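PDB 3DJE: fructosyl amine: oxygen oxidoreductase from Aspergillus fumigatus, which deglycates fructosyl amino acids, using a covalently held FAD to oxidise the sugar-bearing amine with molecular oxygen. Local coordinates for residues Leu231-Ala242 with Phe329-Thr340. Sequence-based numbering, arbitrary orientation.
Sequences LRPTAWTLVHIA and FSFARICWCADT. With FAD (flavin-adenine dinucleotide), chain C; FSA (1-S-(carboxymethyl)-1-thio-beta-D-fructopyranose), chain D.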
loop_
_atom_site.group_PDB
_atom_site.type_symbol
_atom_site.label_atom_id
_atom_site.label_comp_id
_atom_site.label_asym_id
_atom_site.label_seq_id
_atom_site.Cartn_x
_atom_site.Cartn_y
_atom_site.Cartn_z
ATOM N N LEU A 231 1.292 7.197 -13.803
ATOM C CA LEU A 231 0.931 6.055 -12.939
ATOM C C LEU A 231 1.028 4.710 -13.654
ATOM O O LEU A 231 0.520 4.573 -14.761
ATOM C CB LEU A 231 -0.481 6.227 -12.354
ATOM C CG LEU A 231 -0.793 7.474 -11.507
ATOM C CD1 LEU A 231 -2.274 7.474 -11.119
ATOM C CD2 LEU A 231 0.085 7.503 -10.266
ATOM N N ARG A 232 1.652 3.723 -13.014
ATOM C CA ARG A 232 1.642 2.349 -13.516
ATOM C C ARG A 232 0.921 1.464 -12.501
ATOM O O ARG A 232 1.523 1.060 -11.492
ATOM C CB ARG A 232 3.068 1.810 -13.736
ATOM C CG ARG A 232 3.074 0.398 -14.346
ATOM C CD ARG A 232 4.484 -0.223 -14.345
ATOM N NE ARG A 232 4.949 -0.513 -12.986
ATOM C CZ ARG A 232 6.187 -0.899 -12.681
ATOM N NH1 ARG A 232 7.104 -1.017 -13.645
ATOM N NH2 ARG A 232 6.528 -1.139 -11.410
ATOM N N PRO A 233 -0.365 1.154 -12.750
ATOM C CA PRO A 233 -1.043 0.175 -11.898
ATOM C C PRO A 233 -0.291 -1.151 -11.902
ATOM O O PRO A 233 0.008 -1.695 -12.976
ATOM C CB PRO A 233 -2.428 0.046 -12.537
ATOM C CG PRO A 233 -2.645 1.352 -13.197
ATOM C CD PRO A 233 -1.280 1.699 -13.769
ATOM N N THR A 234 0.028 -1.652 -10.705
ATOM C CA THR A 234 0.863 -2.849 -10.546
ATOM C C THR A 234 0.362 -3.639 -9.340
ATOM O O THR A 234 -0.144 -3.057 -8.367
ATOM C CB THR A 234 2.350 -2.466 -10.379
ATOM O OG1 THR A 234 2.692 -1.474 -11.352
ATOM C CG2 THR A 234 3.248 -3.686 -10.589
ATOM N N ALA A 235 0.492 -4.958 -9.415
ATOM C CA ALA A 235 -0.084 -5.819 -8.399
ATOM C C ALA A 235 0.928 -6.750 -7.752
ATOM O O ALA A 235 1.873 -7.220 -8.407
ATOM C CB ALA A 235 -1.220 -6.621 -8.991
ATOM N N TRP A 236 0.676 -7.041 -6.476
ATOM C CA TRP A 236 1.445 -8.003 -5.700
ATOM C C TRP A 236 0.508 -9.088 -5.176
ATOM O O TRP A 236 -0.721 -9.008 -5.341
ATOM C CB TRP A 236 2.283 -7.305 -4.600
ATOM C CG TRP A 236 3.438 -6.599 -5.254
ATOM C CD1 TRP A 236 4.687 -7.117 -5.485
ATOM C CD2 TRP A 236 3.427 -5.290 -5.851
ATOM N NE1 TRP A 236 5.457 -6.210 -6.178
ATOM C CE2 TRP A 236 4.713 -5.079 -6.409
ATOM C CE3 TRP A 236 2.467 -4.263 -5.943
ATOM C CZ2 TRP A 236 5.058 -3.891 -7.067
ATOM C CZ3 TRP A 236 2.817 -3.070 -6.596
ATOM C CH2 TRP A 236 4.114 -2.900 -7.146
ATOM N N THR A 237 1.114 -10.105 -4.570
ATOM C CA THR A 237 0.463 -11.346 -4.250
ATOM C C THR A 237 0.613 -11.635 -2.756
ATOM O O THR A 237 1.652 -11.359 -2.156
ATOM C CB THR A 237 1.077 -12.503 -5.099
ATOM O OG1 THR A 237 2.494 -12.298 -5.233
ATOM C CG2 THR A 237 0.469 -12.489 -6.483
ATOM N N LEU A 238 -0.445 -12.166 -2.153
ATOM C CA LEU A 238 -0.426 -12.518 -0.736
ATOM C C LEU A 238 -1.251 -13.778 -0.479
ATOM O O LEU A 238 -2.234 -14.056 -1.194
ATOM C CB LEU A 238 -0.948 -11.347 0.124
ATOM C CG LEU A 238 -2.451 -11.018 0.077
ATOM C CD1 LEU A 238 -3.281 -11.793 1.099
ATOM C CD2 LEU A 238 -2.680 -9.499 0.247
ATOM N N VAL A 239 -0.843 -14.526 0.542
ATOM C CA VAL A 239 -1.587 -15.700 1.005
ATOM C C VAL A 239 -1.652 -15.688 2.531
ATOM O O VAL A 239 -0.854 -15.009 3.176
ATOM C CB VAL A 239 -0.943 -17.054 0.531
ATOM C CG1 VAL A 239 -0.742 -17.062 -0.972
ATOM C CG2 VAL A 239 0.372 -17.342 1.277
ATOM N N HIS A 240 -2.603 -16.435 3.088
ATOM C CA HIS A 240 -2.630 -16.763 4.516
ATOM C C HIS A 240 -2.481 -18.279 4.700
ATOM O O HIS A 240 -3.008 -19.059 3.901
ATOM C CB HIS A 240 -3.974 -16.377 5.129
ATOM C CG HIS A 240 -4.264 -14.902 5.140
ATOM N ND1 HIS A 240 -5.331 -14.371 5.832
ATOM C CD2 HIS A 240 -3.621 -13.851 4.572
ATOM C CE1 HIS A 240 -5.351 -13.056 5.667
ATOM N NE2 HIS A 240 -4.317 -12.715 4.917
ATOM N N ILE A 241 -1.801 -18.664 5.772
ATOM C CA ILE A 241 -1.815 -20.041 6.285
ATOM C C ILE A 241 -2.410 -20.036 7.699
ATOM O O ILE A 241 -1.950 -19.288 8.556
ATOM C CB ILE A 241 -0.394 -20.648 6.273
ATOM C CG1 ILE A 241 0.022 -20.907 4.827
ATOM C CG2 ILE A 241 -0.314 -21.959 7.113
ATOM C CD1 ILE A 241 1.480 -21.309 4.655
ATOM N N ALA A 242 -3.440 -20.859 7.925
ATOM C CA ALA A 242 -4.086 -20.945 9.243
ATOM C C ALA A 242 -3.384 -21.939 10.154
ATOM O O ALA A 242 -3.321 -23.139 9.848
ATOM C CB ALA A 242 -5.559 -21.317 9.110
ATOM N N PHE A 329 -3.112 -23.139 1.652
ATOM C CA PHE A 329 -3.462 -21.735 1.923
ATOM C C PHE A 329 -4.923 -21.621 2.342
ATOM O O PHE A 329 -5.787 -22.306 1.785
ATOM C CB PHE A 329 -3.230 -20.869 0.689
ATOM C CG PHE A 329 -1.822 -20.903 0.160
ATOM C CD1 PHE A 329 -0.730 -21.074 1.013
ATOM C CD2 PHE A 329 -1.585 -20.711 -1.199
ATOM C CE1 PHE A 329 0.574 -21.086 0.514
ATOM C CE2 PHE A 329 -0.285 -20.709 -1.708
ATOM C CZ PHE A 329 0.796 -20.901 -0.855
ATOM N N SER A 330 -5.201 -20.749 3.309
ATOM C CA SER A 330 -6.583 -20.522 3.752
ATOM C C SER A 330 -7.217 -19.325 3.036
ATOM O O SER A 330 -8.440 -19.152 3.069
ATOM C CB SER A 330 -6.628 -20.286 5.255
ATOM O OG SER A 330 -5.821 -19.172 5.582
ATOM N N PHE A 331 -6.372 -18.492 2.421
ATOM C CA PHE A 331 -6.805 -17.294 1.703
ATOM C C PHE A 331 -5.678 -16.873 0.765
ATOM O O PHE A 331 -4.503 -17.074 1.075
ATOM C CB PHE A 331 -7.137 -16.161 2.695
ATOM C CG PHE A 331 -7.571 -14.870 2.029
ATOM C CD1 PHE A 331 -8.804 -14.781 1.397
ATOM C CD2 PHE A 331 -6.735 -13.751 2.037
ATOM C CE1 PHE A 331 -9.218 -13.589 0.764
ATOM C CE2 PHE A 331 -7.127 -12.567 1.413
ATOM C CZ PHE A 331 -8.367 -12.482 0.775
ATOM N N ALA A 332 -6.051 -16.301 -0.375
ATOM C CA ALA A 332 -5.090 -15.751 -1.334
ATOM C C ALA A 332 -5.726 -14.657 -2.167
ATOM O O ALA A 332 -6.895 -14.761 -2.560
ATOM C CB ALA A 332 -4.551 -16.853 -2.255
ATOM N N ARG A 333 -4.957 -13.611 -2.459
ATOM C CA ARG A 333 -5.431 -12.589 -3.384
ATOM C C ARG A 333 -4.314 -11.789 -4.021
ATOM O O ARG A 333 -3.186 -11.751 -3.523
ATOM C CB ARG A 333 -6.416 -11.623 -2.714
ATOM C CG ARG A 333 -5.782 -10.502 -1.880
ATOM C CD ARG A 333 -6.883 -9.522 -1.595
ATOM N NE ARG A 333 -6.551 -8.402 -0.701
ATOM C CZ ARG A 333 -6.485 -7.134 -1.107
ATOM N NH1 ARG A 333 -6.261 -6.171 -0.227
ATOM N NH2 ARG A 333 -6.651 -6.826 -2.392
ATOM N N ILE A 334 -4.659 -11.144 -5.127
ATOM C CA ILE A 334 -3.807 -10.087 -5.678
ATOM C C ILE A 334 -4.221 -8.725 -5.079
ATOM O O ILE A 334 -5.379 -8.521 -4.665
ATOM C CB ILE A 334 -3.808 -10.084 -7.215
ATOM C CG1 ILE A 334 -5.185 -9.696 -7.770
ATOM C CG2 ILE A 334 -3.367 -11.494 -7.739
ATOM C CD1 ILE A 334 -5.218 -9.558 -9.309
ATOM N N CYS A 335 -3.258 -7.815 -5.034
ATOM C CA CYS A 335 -3.395 -6.556 -4.333
ATOM C C CYS A 335 -2.721 -5.487 -5.193
ATOM O O CYS A 335 -1.553 -5.648 -5.575
ATOM C CB CYS A 335 -2.664 -6.719 -2.995
ATOM S SG CYS A 335 -2.393 -5.232 -2.032
ATOM N N TRP A 336 -3.458 -4.416 -5.513
ATOM C CA TRP A 336 -3.011 -3.433 -6.503
ATOM C C TRP A 336 -2.631 -2.096 -5.908
ATOM O O TRP A 336 -3.298 -1.610 -4.990
ATOM C CB TRP A 336 -4.128 -3.140 -7.497
ATOM C CG TRP A 336 -4.420 -4.248 -8.466
ATOM C CD1 TRP A 336 -5.279 -5.283 -8.284
ATOM C CD2 TRP A 336 -3.865 -4.399 -9.775
ATOM N NE1 TRP A 336 -5.296 -6.088 -9.405
ATOM C CE2 TRP A 336 -4.432 -5.568 -10.333
ATOM C CE3 TRP A 336 -2.930 -3.660 -10.530
ATOM C CZ2 TRP A 336 -4.108 -6.022 -11.624
ATOM C CZ3 TRP A 336 -2.601 -4.116 -11.816
ATOM C CH2 TRP A 336 -3.190 -5.296 -12.341
ATOM N N CYS A 337 -1.583 -1.495 -6.466
ATOM C CA CYS A 337 -1.272 -0.088 -6.192
ATOM C C CYS A 337 -0.850 0.537 -7.516
ATOM O O CYS A 337 -1.118 -0.025 -8.595
ATOM C CB CYS A 337 -0.208 0.041 -5.094
ATOM S SG CYS A 337 -0.047 1.712 -4.345
ATOM N N ALA A 338 -0.207 1.696 -7.455
ATOM C CA ALA A 338 0.259 2.345 -8.684
ATOM C C ALA A 338 1.538 3.103 -8.462
ATOM O O ALA A 338 1.617 3.952 -7.567
ATOM C CB ALA A 338 -0.815 3.249 -9.273
ATOM N N ASP A 339 2.537 2.795 -9.286
ATOM C CA ASP A 339 3.885 3.341 -9.129
ATOM C C ASP A 339 4.081 4.553 -10.025
ATOM O O ASP A 339 3.760 4.520 -11.232
ATOM C CB ASP A 339 4.943 2.322 -9.554
ATOM C CG ASP A 339 5.112 1.179 -8.578
ATOM O OD1 ASP A 339 5.133 1.416 -7.352
ATOM O OD2 ASP A 339 5.284 0.054 -9.071
ATOM N N THR A 340 4.614 5.620 -9.444
ATOM C CA THR A 340 5.141 6.731 -10.232
ATOM C C THR A 340 6.525 6.323 -10.767
ATOM O O THR A 340 7.073 5.292 -10.361
ATOM C CB THR A 340 5.244 8.018 -9.408
ATOM O OG1 THR A 340 6.070 7.758 -8.268
ATOM C CG2 THR A 340 3.837 8.513 -8.941
HETATM P PA FAD C . -6.441 1.839 -2.058
HETATM O O1A FAD C . -6.360 1.724 -0.598
HETATM O O2A FAD C . -6.293 0.600 -2.882
HETATM O O5B FAD C . -7.827 2.554 -2.325
HETATM C C5B FAD C . -8.359 2.755 -3.637
HETATM C C4B FAD C . -9.881 2.872 -3.482
HETATM O O4B FAD C . -10.322 3.299 -4.785
HETATM C C3B FAD C . -10.457 1.457 -3.246
HETATM O O3B FAD C . -11.176 1.390 -2.003
HETATM C C2B FAD C . -11.388 1.288 -4.458
HETATM O O2B FAD C . -12.630 0.597 -4.116
HETATM C C1B FAD C . -11.601 2.759 -4.914
HETATM N N9A FAD C . -12.183 2.735 -6.290
HETATM C C8A FAD C . -11.867 1.928 -7.325
HETATM N N7A FAD C . -12.682 2.209 -8.363
HETATM C C5A FAD C . -13.510 3.191 -7.977
HETATM C C6A FAD C . -14.561 3.874 -8.599
HETATM N N6A FAD C . -14.921 3.561 -9.866
HETATM N N1A FAD C . -15.208 4.835 -7.910
HETATM C C2A FAD C . -14.865 5.143 -6.653
HETATM N N3A FAD C . -13.869 4.507 -6.027
HETATM C C4A FAD C . -13.186 3.532 -6.673
HETATM N N1 FAD C . 2.339 -0.266 2.301
HETATM C C2 FAD C . 2.988 -0.076 3.519
HETATM O O2 FAD C . 3.141 1.049 3.999
HETATM N N3 FAD C . 3.478 -1.190 4.202
HETATM C C4 FAD C . 3.348 -2.478 3.695
HETATM O O4 FAD C . 3.792 -3.442 4.331
HETATM C C4X FAD C . 2.709 -2.653 2.458
HETATM N N5 FAD C . 2.575 -3.928 1.912
HETATM C C5X FAD C . 1.787 -4.107 0.778
HETATM C C6 FAD C . 1.492 -5.404 0.371
HETATM C C7 FAD C . 0.672 -5.621 -0.729
HETATM C C7M FAD C . 0.401 -7.074 -1.146
HETATM C C8 FAD C . 0.118 -4.541 -1.414
HETATM C C8M FAD C . -0.858 -4.789 -2.589
HETATM C C9 FAD C . 0.404 -3.236 -0.988
HETATM C C9A FAD C . 1.232 -3.012 0.119
HETATM N N10 FAD C . 1.549 -1.713 0.562
HETATM C C10 FAD C . 2.211 -1.543 1.778
HETATM C "C1'" FAD C . 1.172 -0.537 -0.235
HETATM C "C2'" FAD C . -0.144 0.044 0.285
HETATM O "O2'" FAD C . -1.069 -1.025 0.582
HETATM C "C3'" FAD C . -0.729 0.979 -0.769
HETATM O "O3'" FAD C . 0.309 1.862 -1.246
HETATM C "C4'" FAD C . -1.857 1.851 -0.207
HETATM O "O4'" FAD C . -2.778 1.089 0.572
HETATM C "C5'" FAD C . -2.607 2.501 -1.376
HETATM O "O5'" FAD C . -3.634 3.368 -0.867
HETATM P P FAD C . -4.626 4.118 -1.880
HETATM O O1P FAD C . -3.817 4.854 -2.896
HETATM O O2P FAD C . -5.596 4.836 -1.029
HETATM O O3P FAD C . -5.411 2.936 -2.635
HETATM O OAB FSA D . 6.671 -0.163 2.774
HETATM C CAL FSA D . 7.062 -1.205 3.342
HETATM O OAA FSA D . 7.801 -1.174 4.360
HETATM C CAH FSA D . 6.680 -2.571 2.808
HETATM S SAK FSA D . 5.795 -2.477 1.284
HETATM C C1 FSA D . 5.671 -4.229 1.051
HETATM C C2 FSA D . 5.422 -4.571 -0.425
HETATM O O2 FSA D . 4.873 -5.895 -0.529
HETATM C C3 FSA D . 6.720 -4.502 -1.237
HETATM O O3 FSA D . 7.632 -5.520 -0.798
HETATM C C4 FSA D . 6.463 -4.594 -2.744
HETATM O O4 FSA D . 7.683 -4.331 -3.457
HETATM C C5 FSA D . 5.406 -3.585 -3.205
HETATM O O5 FSA D . 5.909 -2.248 -3.141
HETATM C C6 FSA D . 4.159 -3.730 -2.345
HETATM O O6 FSA D . 4.510 -3.584 -0.958
#
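Trp236 and Cys335 face each other as a hydrogen-bonded pair of two antiparallel strands, 232-242 and 331-339. The ladder belongs to the mixed sheet of the substrate-binding half of this MSOX/MTOX-type flavoenzyme. Trp236 N gives a nearly straight hydrogen bond to Cys335 O, 2.8 Å long. Both side chains rise on the cofactor face. Cys335 SG, anti to its own N (chi1 169°), is covalently bonded to FAD C8M at 1.7 Å. Trp236 lays one ring face under the sugar of the bound ligand FSA, with C5 3.6 Å above the plane. Trp236 NE1 is hydrogen-bonded to His281 O.

Asp339 OD2 meets the edge of the same indole at CH2. This oxygen also takes a salt bridge from Arg232 NH2, 2.9 Å away, on the anti side of the carboxylate. Arg411, a residue of the FSA pocket, is its second charged partner. The bend of Arg232 at chi3 (68°) turns NE toward Thr234 OG1, and Trp405 O and Asp407 O hold NH1. The buried carboxylate is thus tied to two arginines. On the cofactor face, farther along, the edge of Phe331 points at the face of His240.

On the other face, Ala235 CB sits 3.6 Å from the centroid of the Trp336 six-membered ring, a CH-pi contact. Toward the far end of this face, Val239 CG1 lies over the Phe329 ring, 3.7 Å from CE2.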